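PDB 3NZP: arginine decarboxylase from Campylobacter jejuni subsp. jejuni, which probably decarboxylates arginine to agmatine with the help of pyridoxal 5'-phosphate, a step in the biosynthesis of polyamines such as spermidine. Local coordinates for residues 48-53 against 535-540; 32-37 against 545-550; 21-26 against 52-57. One frame throughout, in Å; residues are numbered along the deposited sequence.

Contact 1: 48-53 against 535-540; sequences LLRFPH and EAIISI
Arg-50 and Glu-535 close a salt bridge across a parallel pair of strands in the mixed sheet of the beta domain, beside the TIM-type barrel of this decarboxylase. Strand 48-50 runs beside 535-540 with Leu-48 opposite Glu-535, Leu-49 opposite Ala-536 and Arg-50 opposite Ile-537. Three backbone bonds stitch them: Ala-536 N to Leu-48 O, Arg-50 N to Ala-536 O, and Ile-538 N to Arg-50 O, the last 2.8 Å long.

The Arg-50 chain is extended as far as NE and crosses the Glu-535 side chain obliquely, the guanidinium and carboxylate planes standing 68° apart. NE reaches OE2 of Glu-535 at 2.8 Å; the oxygen lies near the guanidinium plane, but the NE comes to it from above the carboxylate plane, 52° out. A weak bond joins Arg-50 NH2 to Glu-535 OE1 at 2.9 Å. NH1 of the arginine makes a salt bridge with Glu-521 and a hydrogen bond with His-329, so two carboxylates share this buried charge. The Arg-50 side chain is about 11 Å from that of Tyr-519, which binds the cofactor.

Leu-49 and Ala-536 point to the other face, where CD2 of the leucine touches CB of the alanine and both meet Leu-38 of helix 31-40. Just after strand 47-50, the Phe-51 ring runs alongside Ile-538 and presents CE1 to Ile-538 CB at 3.5 Å, obliquely. Helix 52-72 starts with Pro-52, which crosses Ile-537 at about a right angle and sets its CG 3.5 Å from Ile-537 CG2.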
loop_
_atom_site.group_PDB
_atom_site.type_symbol
_atom_site.label_atom_id
_atom_site.label_comp_id
_atom_site.label_asym_id
_atom_site.label_seq_id
_atom_site.Cartn_x
_atom_site.Cartn_y
_atom_site.Cartn_z
ATOM N N LEU B 48 -16.248 -9.743 2.175
ATOM C CA LEU B 48 -15.940 -9.646 0.765
ATOM C C LEU B 48 -16.690 -10.776 0.060
ATOM O O LEU B 48 -16.513 -11.940 0.403
ATOM C CB LEU B 48 -14.447 -9.805 0.545
ATOM C CG LEU B 48 -14.048 -9.799 -0.932
ATOM C CD1 LEU B 48 -14.331 -8.425 -1.504
ATOM C CD2 LEU B 48 -12.573 -10.159 -1.096
ATOM N N LEU B 49 -17.537 -10.434 -0.907
ATOM C CA LEU B 49 -18.288 -11.449 -1.640
ATOM C C LEU B 49 -17.728 -11.637 -3.040
ATOM O O LEU B 49 -17.393 -10.664 -3.714
ATOM C CB LEU B 49 -19.761 -11.065 -1.745
ATOM C CG LEU B 49 -20.438 -10.874 -0.388
ATOM C CD1 LEU B 49 -21.918 -10.560 -0.565
ATOM C CD2 LEU B 49 -20.256 -12.139 0.414
ATOM N N ARG B 50 -17.612 -12.893 -3.465
ATOM C CA ARG B 50 -17.119 -13.207 -4.797
ATOM C C ARG B 50 -18.249 -13.858 -5.584
ATOM O O ARG B 50 -18.895 -14.803 -5.111
ATOM C CB ARG B 50 -15.939 -14.175 -4.738
ATOM C CG ARG B 50 -14.660 -13.616 -4.190
ATOM C CD ARG B 50 -13.540 -14.653 -4.319
ATOM N NE ARG B 50 -12.491 -14.470 -3.311
ATOM C CZ ARG B 50 -11.694 -13.406 -3.231
ATOM N NH1 ARG B 50 -11.816 -12.414 -4.107
ATOM N NH2 ARG B 50 -10.788 -13.334 -2.263
ATOM N N PHE B 51 -18.481 -13.353 -6.789
ATOM C CA PHE B 51 -19.526 -13.878 -7.655
ATOM C C PHE B 51 -18.909 -14.504 -8.902
ATOM O O PHE B 51 -18.674 -13.824 -9.906
ATOM C CB PHE B 51 -20.479 -12.751 -8.046
ATOM C CG PHE B 51 -21.278 -12.218 -6.899
ATOM C CD1 PHE B 51 -22.386 -12.917 -6.426
ATOM C CD2 PHE B 51 -20.930 -11.013 -6.293
ATOM C CE1 PHE B 51 -23.138 -12.428 -5.372
ATOM C CE2 PHE B 51 -21.674 -10.508 -5.231
ATOM C CZ PHE B 51 -22.787 -11.218 -4.769
ATOM N N PRO B 52 -18.641 -15.816 -8.856
ATOM C CA PRO B 52 -18.049 -16.520 -9.988
ATOM C C PRO B 52 -18.748 -16.198 -11.302
ATOM O O PRO B 52 -18.098 -16.056 -12.336
ATOM C CB PRO B 52 -18.202 -17.985 -9.606
ATOM C CG PRO B 52 -18.148 -17.951 -8.127
ATOM C CD PRO B 52 -18.999 -16.762 -7.793
ATOM N N HIS B 53 -20.070 -16.076 -11.272
ATOM C CA HIS B 53 -20.810 -15.768 -12.487
ATOM C C HIS B 53 -20.259 -14.540 -13.209
ATOM O O HIS B 53 -20.117 -14.542 -14.433
ATOM C CB HIS B 53 -22.297 -15.560 -12.173
ATOM C CG HIS B 53 -23.059 -14.916 -13.290
ATOM N ND1 HIS B 53 -23.486 -13.605 -13.240
ATOM C CD2 HIS B 53 -23.431 -15.389 -14.505
ATOM C CE1 HIS B 53 -24.091 -13.299 -14.375
ATOM N NE2 HIS B 53 -24.071 -14.362 -15.159
ATOM N N GLU B 535 -14.584 -13.671 3.718
ATOM C CA GLU B 535 -14.988 -13.686 2.323
ATOM C C GLU B 535 -15.834 -14.916 2.059
ATOM O O GLU B 535 -15.673 -15.946 2.715
ATOM C CB GLU B 535 -13.775 -13.680 1.403
ATOM C CG GLU B 535 -13.019 -14.996 1.319
ATOM C CD GLU B 535 -11.906 -14.950 0.264
ATOM O OE1 GLU B 535 -10.907 -14.201 0.475
ATOM O OE2 GLU B 535 -12.045 -15.652 -0.777
ATOM N N ALA B 536 -16.752 -14.803 1.108
ATOM C CA ALA B 536 -17.629 -15.913 0.775
ATOM C C ALA B 536 -17.858 -15.929 -0.721
ATOM O O ALA B 536 -17.912 -14.871 -1.347
ATOM C CB ALA B 536 -18.958 -15.760 1.506
ATOM N N ILE B 537 -17.993 -17.124 -1.288
ATOM C CA ILE B 537 -18.229 -17.283 -2.722
ATOM C C ILE B 537 -19.697 -17.575 -2.985
ATOM O O ILE B 537 -20.203 -18.615 -2.575
ATOM C CB ILE B 537 -17.401 -18.424 -3.265
ATOM C CG1 ILE B 537 -15.933 -18.141 -2.961
ATOM C CG2 ILE B 537 -17.678 -18.611 -4.756
ATOM C CD1 ILE B 537 -15.030 -19.291 -3.274
ATOM N N ILE B 538 -20.377 -16.665 -3.677
ATOM C CA ILE B 538 -21.799 -16.837 -3.957
ATOM C C ILE B 538 -22.095 -17.426 -5.331
ATOM O O ILE B 538 -21.751 -16.834 -6.356
ATOM C CB ILE B 538 -22.544 -15.496 -3.839
ATOM C CG1 ILE B 538 -22.177 -14.822 -2.522
ATOM C CG2 ILE B 538 -24.032 -15.721 -3.880
ATOM C CD1 ILE B 538 -22.305 -15.740 -1.333
ATOM N N SER B 539 -22.737 -18.592 -5.345
ATOM C CA SER B 539 -23.095 -19.256 -6.592
ATOM C C SER B 539 -24.544 -18.954 -6.922
ATOM O O SER B 539 -25.389 -18.899 -6.037
ATOM C CB SER B 539 -22.910 -20.762 -6.464
ATOM O OG SER B 539 -23.115 -21.387 -7.717
ATOM N N ILE B 540 -24.845 -18.766 -8.196
ATOM C CA ILE B 540 -26.210 -18.446 -8.575
ATOM C C ILE B 540 -26.705 -19.340 -9.703
ATOM O O ILE B 540 -25.954 -19.656 -10.631
ATOM C CB ILE B 540 -26.301 -16.975 -9.025
ATOM C CG1 ILE B 540 -25.677 -16.049 -7.977
ATOM C CG2 ILE B 540 -27.737 -16.582 -9.205
ATOM C CD1 ILE B 540 -25.708 -14.574 -8.368
#

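Contact 2: 32-37 against 545-550; sequences IDIVKE and YEVEGI
Asp-33 is the first residue of the helical segment 32-37 to meet Tyr-545: its carbonyl O lies 3.6 Å from the tyrosine OH, a contact and no more, while its carboxylate has a weak, long ion pair with Lys-20. Next comes Ile-34, which carries the apolar part. Its CG1, anti to the carbonyl carbon (chi1 -57°), sits over the centre of the Tyr-545 ring, 3.7 Å from the centroid and 13° off the normal, a CH-pi contact. The other branch, CG2, brushes Val-547 CG2 at 4.2 Å, and the isoleucine also rests on Phe-51 and Ile-538. Val-35, pointing away from the strand, packs on Phe-510 and Leu-465.

One turn on from Asp-33, Glu-37 runs out extended, antiparallel alongside the Tyr-545 side chain. The tyrosine OH gives a weak hydrogen bond to OE1 of Glu-37, 2.8 Å away, with ring and carboxylate planes 32° apart. OE2 of the same carboxylate lies 4.0 Å from Val-547 CG2. The ring is thus packed on its face by Ile-34 and only weakly bonded at its hydroxyl.

The axis of segment 32-37 passes 10.0 Å from that of 545-550, an alpha/beta packing in which helix 31-40 lies on one face of the antiparallel hairpin formed by strands 534-540 and 545-551.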
loop_
_atom_site.group_PDB
_atom_site.type_symbol
_atom_site.label_atom_id
_atom_site.label_comp_id
_atom_site.label_asym_id
_atom_site.label_seq_id
_atom_site.Cartn_x
_atom_site.Cartn_y
_atom_site.Cartn_z
ATOM N N ILE B 32 -28.018 -7.439 -0.450
ATOM C CA ILE B 32 -28.447 -7.213 0.925
ATOM C C ILE B 32 -29.027 -8.480 1.548
ATOM O O ILE B 32 -28.945 -8.670 2.757
ATOM C CB ILE B 32 -29.517 -6.113 0.996
ATOM C CG1 ILE B 32 -29.857 -5.803 2.450
ATOM C CG2 ILE B 32 -30.755 -6.557 0.243
ATOM C CD1 ILE B 32 -28.809 -5.002 3.150
ATOM N N ASP B 33 -29.625 -9.335 0.722
ATOM C CA ASP B 33 -30.216 -10.588 1.203
ATOM C C ASP B 33 -29.126 -11.590 1.543
ATOM O O ASP B 33 -29.176 -12.261 2.577
ATOM C CB ASP B 33 -31.123 -11.219 0.140
ATOM C CG ASP B 33 -32.476 -10.534 0.021
ATOM O OD1 ASP B 33 -33.239 -10.923 -0.893
ATOM O OD2 ASP B 33 -32.783 -9.626 0.829
ATOM N N ILE B 34 -28.150 -11.705 0.651
ATOM C CA ILE B 34 -27.044 -12.628 0.854
ATOM C C ILE B 34 -26.301 -12.212 2.113
ATOM O O ILE B 34 -25.925 -13.056 2.926
ATOM C CB ILE B 34 -26.087 -12.616 -0.355
ATOM C CG1 ILE B 34 -26.862 -12.965 -1.625
ATOM C CG2 ILE B 34 -24.982 -13.633 -0.155
ATOM C CD1 ILE B 34 -26.082 -12.751 -2.887
ATOM N N VAL B 35 -26.106 -10.906 2.285
ATOM C CA VAL B 35 -25.408 -10.408 3.469
ATOM C C VAL B 35 -26.145 -10.848 4.724
ATOM O O VAL B 35 -25.567 -11.516 5.586
ATOM C CB VAL B 35 -25.294 -8.868 3.469
ATOM C CG1 VAL B 35 -24.637 -8.399 4.760
ATOM C CG2 VAL B 35 -24.479 -8.416 2.285
ATOM N N LYS B 36 -27.421 -10.473 4.815
ATOM C CA LYS B 36 -28.249 -10.823 5.966
ATOM C C LYS B 36 -28.115 -12.295 6.346
ATOM O O LYS B 36 -27.907 -12.624 7.518
ATOM C CB LYS B 36 -29.715 -10.503 5.685
ATOM C CG LYS B 36 -30.094 -9.051 5.867
ATOM C CD LYS B 36 -31.600 -8.885 5.674
ATOM C CE LYS B 36 -32.113 -7.528 6.155
ATOM N NZ LYS B 36 -31.562 -6.371 5.392
ATOM N N GLU B 37 -28.229 -13.178 5.356
ATOM C CA GLU B 37 -28.126 -14.612 5.599
ATOM C C GLU B 37 -26.795 -14.940 6.261
ATOM O O GLU B 37 -26.749 -15.654 7.266
ATOM C CB GLU B 37 -28.248 -15.395 4.295
ATOM C CG GLU B 37 -28.464 -16.877 4.538
ATOM C CD GLU B 37 -28.323 -17.726 3.285
ATOM O OE1 GLU B 37 -28.861 -17.340 2.224
ATOM O OE2 GLU B 37 -27.678 -18.793 3.372
ATOM N N TYR B 545 -29.616 -18.532 -5.176
ATOM C CA TYR B 545 -28.186 -18.397 -4.886
ATOM C C TYR B 545 -27.798 -19.312 -3.749
ATOM O O TYR B 545 -28.640 -19.722 -2.968
ATOM C CB TYR B 545 -27.854 -16.954 -4.520
ATOM C CG TYR B 545 -28.347 -16.533 -3.165
ATOM C CD1 TYR B 545 -27.574 -16.747 -2.026
ATOM C CD2 TYR B 545 -29.571 -15.889 -3.021
ATOM C CE1 TYR B 545 -28.005 -16.319 -0.778
ATOM C CE2 TYR B 545 -30.013 -15.458 -1.780
ATOM C CZ TYR B 545 -29.223 -15.674 -0.663
ATOM O OH TYR B 545 -29.641 -15.220 0.565
ATOM N N GLU B 546 -26.520 -19.642 -3.650
ATOM C CA GLU B 546 -26.077 -20.524 -2.583
ATOM C C GLU B 546 -24.704 -20.135 -2.041
ATOM O O GLU B 546 -23.688 -20.216 -2.741
ATOM C CB GLU B 546 -26.069 -21.969 -3.085
ATOM C CG GLU B 546 -25.320 -22.939 -2.193
ATOM C CD GLU B 546 -25.275 -24.345 -2.769
ATOM O OE1 GLU B 546 -24.432 -25.151 -2.309
ATOM O OE2 GLU B 546 -26.083 -24.644 -3.679
ATOM N N VAL B 547 -24.682 -19.703 -0.785
ATOM C CA VAL B 547 -23.436 -19.312 -0.142
ATOM C C VAL B 547 -22.540 -20.532 -0.042
ATOM O O VAL B 547 -23.026 -21.641 0.158
ATOM C CB VAL B 547 -23.688 -18.764 1.277
ATOM C CG1 VAL B 547 -22.368 -18.388 1.930
ATOM C CG2 VAL B 547 -24.607 -17.552 1.201
ATOM N N GLU B 548 -21.237 -20.335 -0.195
ATOM C CA GLU B 548 -20.300 -21.448 -0.103
ATOM C C GLU B 548 -18.852 -20.981 -0.106
ATOM O O GLU B 548 -18.555 -19.875 -0.542
ATOM C CB GLU B 548 -20.526 -22.424 -1.251
ATOM C CG GLU B 548 -20.486 -21.795 -2.620
ATOM C CD GLU B 548 -20.981 -22.752 -3.686
ATOM O OE1 GLU B 548 -22.215 -23.010 -3.735
ATOM O OE2 GLU B 548 -20.138 -23.253 -4.463
ATOM N N GLY B 549 -17.953 -21.816 0.399
ATOM C CA GLY B 549 -16.552 -21.440 0.432
ATOM C C GLY B 549 -16.282 -20.202 1.265
ATOM O O GLY B 549 -15.653 -19.239 0.810
ATOM N N ILE B 550 -16.762 -20.232 2.499
ATOM C CA ILE B 550 -16.581 -19.127 3.421
ATOM C C ILE B 550 -15.195 -19.195 4.068
ATOM O O ILE B 550 -14.678 -20.274 4.339
ATOM C CB ILE B 550 -17.665 -19.188 4.516
ATOM C CG1 ILE B 550 -19.040 -19.208 3.852
ATOM C CG2 ILE B 550 -17.547 -18.017 5.449
ATOM C CD1 ILE B 550 -20.195 -19.351 4.828
#

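Contact 3: 21-26 against 52-57; sequences VCINYE and PHLIQK
Tyr-25 lays its ring on that of His-53 in a face-to-face stack, joining the loop after strand 21-23 to the first turn of helix 52-72. The centroids are 3.5 Å apart and the planes 18° from parallel.

From its root outward, Tyr-25 meets the imidazole atom by atom. CB already lies over the imidazole, 4.0 Å from the ring centroid of His-53, a CH-pi contact with CE1 as its nearest atom. CG comes over the middle of the imidazole, with NE2 and CE1 of the histidine closest to it. From there the tyrosine ring divides: CD1, on one side, faces CG and CD2 of His-53, and CD2, on the other, faces NE2. Further out, CE1 of the tyrosine is 3.6 Å from His-53 CD2, while CE2 meets both NE2 and CD2. CZ reaches histidine CD2 at 3.5 Å, the atom that lies over the centre of the phenol ring. On the histidine side, CG stands anti to the backbone N (chi1 166°), which carries the imidazole out to the loop, where the phenol lies on it.

OE2 of the next residue, Glu-26, lies over the opposite face of the Tyr-25 ring. Beside the stack, Ile-23 brings its CG2 to 4.3 Å from Leu-54 CD1 and near His-53 ND1; both aliphatic residues also touch Phe-14 of strand 14-16. An inverse gamma turn centred on Asn-24 leads from Ile-23 to the tyrosine.

With no hydrogen bond across the two segments, the contact probably rests on ring stacking and apolar contact, which would tie the loop to the helix by the fit of their surfaces and without a directed polar link.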
loop_
_atom_site.group_PDB
_atom_site.type_symbol
_atom_site.label_atom_id
_atom_site.label_comp_id
_atom_site.label_asym_id
_atom_site.label_seq_id
_atom_site.Cartn_x
_atom_site.Cartn_y
_atom_site.Cartn_z
ATOM N N VAL B 21 -29.907 -3.230 -4.593
ATOM C CA VAL B 21 -29.039 -3.689 -5.671
ATOM C C VAL B 21 -28.918 -5.226 -5.658
ATOM O O VAL B 21 -28.783 -5.841 -4.595
ATOM C CB VAL B 21 -27.635 -3.025 -5.550
ATOM C CG1 VAL B 21 -27.077 -3.257 -4.169
ATOM C CG2 VAL B 21 -26.689 -3.581 -6.604
ATOM N N CYS B 22 -28.991 -5.828 -6.850
ATOM C CA CYS B 22 -28.898 -7.285 -7.034
ATOM C C CYS B 22 -27.978 -7.664 -8.185
ATOM O O CYS B 22 -27.515 -6.815 -8.953
ATOM C CB CYS B 22 -30.258 -7.898 -7.367
ATOM S SG CYS B 22 -31.664 -7.055 -6.688
ATOM N N ILE B 23 -27.751 -8.965 -8.312
ATOM C CA ILE B 23 -26.920 -9.498 -9.375
ATOM C C ILE B 23 -27.862 -9.785 -10.539
ATOM O O ILE B 23 -28.746 -10.632 -10.440
ATOM C CB ILE B 23 -26.241 -10.805 -8.938
ATOM C CG1 ILE B 23 -25.390 -10.568 -7.685
ATOM C CG2 ILE B 23 -25.438 -11.361 -10.087
ATOM C CD1 ILE B 23 -24.378 -9.439 -7.789
ATOM N N ASN B 24 -27.693 -9.067 -11.638
ATOM C CA ASN B 24 -28.568 -9.273 -12.775
ATOM C C ASN B 24 -28.250 -10.589 -13.472
ATOM O O ASN B 24 -27.615 -10.596 -14.523
ATOM C CB ASN B 24 -28.428 -8.117 -13.764
ATOM C CG ASN B 24 -29.604 -8.026 -14.699
ATOM O OD1 ASN B 24 -29.805 -8.890 -15.548
ATOM N ND2 ASN B 24 -30.411 -6.982 -14.531
ATOM N N TYR B 25 -28.678 -11.705 -12.890
ATOM C CA TYR B 25 -28.403 -13.002 -13.493
ATOM C C TYR B 25 -29.655 -13.873 -13.614
ATOM O O TYR B 25 -30.280 -13.930 -14.682
ATOM C CB TYR B 25 -27.316 -13.737 -12.702
ATOM C CG TYR B 25 -26.882 -15.056 -13.319
ATOM C CD1 TYR B 25 -26.467 -16.124 -12.512
ATOM C CD2 TYR B 25 -26.933 -15.259 -14.702
ATOM C CE1 TYR B 25 -26.128 -17.368 -13.068
ATOM C CE2 TYR B 25 -26.595 -16.496 -15.264
ATOM C CZ TYR B 25 -26.198 -17.546 -14.443
ATOM O OH TYR B 25 -25.905 -18.771 -14.994
ATOM N N GLU B 26 -30.031 -14.568 -12.550
ATOM C CA GLU B 26 -31.224 -15.405 -12.630
ATOM C C GLU B 26 -32.377 -14.604 -12.054
ATOM O O GLU B 26 -32.871 -13.674 -12.689
ATOM C CB GLU B 26 -31.036 -16.691 -11.824
ATOM C CG GLU B 26 -31.473 -17.930 -12.558
ATOM C CD GLU B 26 -30.463 -18.367 -13.607
ATOM O OE1 GLU B 26 -30.703 -19.394 -14.282
ATOM O OE2 GLU B 26 -29.426 -17.685 -13.754
ATOM N N PRO B 52 -18.641 -15.816 -8.856
ATOM C CA PRO B 52 -18.049 -16.520 -9.988
ATOM C C PRO B 52 -18.748 -16.198 -11.302
ATOM O O PRO B 52 -18.098 -16.056 -12.336
ATOM C CB PRO B 52 -18.202 -17.985 -9.606
ATOM C CG PRO B 52 -18.148 -17.951 -8.127
ATOM C CD PRO B 52 -18.999 -16.762 -7.793
ATOM N N HIS B 53 -20.070 -16.076 -11.272
ATOM C CA HIS B 53 -20.810 -15.768 -12.487
ATOM C C HIS B 53 -20.259 -14.540 -13.209
ATOM O O HIS B 53 -20.117 -14.542 -14.433
ATOM C CB HIS B 53 -22.297 -15.560 -12.173
ATOM C CG HIS B 53 -23.059 -14.916 -13.290
ATOM N ND1 HIS B 53 -23.486 -13.605 -13.240
ATOM C CD2 HIS B 53 -23.431 -15.389 -14.505
ATOM C CE1 HIS B 53 -24.091 -13.299 -14.375
ATOM N NE2 HIS B 53 -24.071 -14.362 -15.159
ATOM N N LEU B 54 -19.956 -13.493 -12.451
ATOM C CA LEU B 54 -19.416 -12.271 -13.031
ATOM C C LEU B 54 -18.114 -12.578 -13.761
ATOM O O LEU B 54 -17.845 -12.039 -14.837
ATOM C CB LEU B 54 -19.180 -11.230 -11.935
ATOM C CG LEU B 54 -20.287 -10.187 -11.737
ATOM C CD1 LEU B 54 -21.627 -10.827 -11.934
ATOM C CD2 LEU B 54 -20.185 -9.577 -10.339
ATOM N N ILE B 55 -17.317 -13.464 -13.175
ATOM C CA ILE B 55 -16.048 -13.847 -13.770
ATOM C C ILE B 55 -16.307 -14.461 -15.130
ATOM O O ILE B 55 -15.618 -14.153 -16.106
ATOM C CB ILE B 55 -15.298 -14.850 -12.882
ATOM C CG1 ILE B 55 -15.135 -14.275 -11.484
ATOM C CG2 ILE B 55 -13.902 -15.102 -13.430
ATOM C CD1 ILE B 55 -14.407 -15.179 -10.563
ATOM N N GLN B 56 -17.308 -15.331 -15.191
ATOM C CA GLN B 56 -17.680 -15.978 -16.445
ATOM C C GLN B 56 -18.111 -14.908 -17.452
ATOM O O GLN B 56 -17.575 -14.833 -18.558
ATOM C CB GLN B 56 -18.813 -16.968 -16.196
ATOM C CG GLN B 56 -19.373 -17.632 -17.432
ATOM C CD GLN B 56 -20.487 -18.591 -17.073
ATOM O OE1 GLN B 56 -20.235 -19.742 -16.700
ATOM N NE2 GLN B 56 -21.730 -18.116 -17.152
ATOM N N LYS B 57 -19.077 -14.081 -17.069
ATOM C CA LYS B 57 -19.528 -13.018 -17.943
ATOM C C LYS B 57 -18.335 -12.306 -18.553
ATOM O O LYS B 57 -18.281 -12.078 -19.758
ATOM C CB LYS B 57 -20.344 -12.007 -17.162
ATOM C CG LYS B 57 -21.823 -12.118 -17.363
ATOM C CD LYS B 57 -22.238 -11.421 -18.636
ATOM C CE LYS B 57 -23.691 -10.969 -18.540
ATOM N NZ LYS B 57 -23.935 -10.004 -17.409
#

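Contact 1 is the buried one, contact 3 partly buried, and contact 2 lies at the surface. Contacts 1 and 2 share a sheet: 535-540 and 545-550 are neighbouring antiparallel strands, probably bonded through Ser-539 O to Glu-546 N, so the sheet goes from a parallel to an antiparallel pair, and helix 31-40 packs on both strands 534-540 and 545-551. Contacts 1 and 3 both use the start of helix 52-72, and Ile-540 packs against Ile-23 and Tyr-25. Contacts 2 and 3 do not touch. Backbone bonds and a buried ion pair hold the core, whereas the outer contacts rely on a tyrosine ring, one under an aliphatic branch and the other on an imidazole.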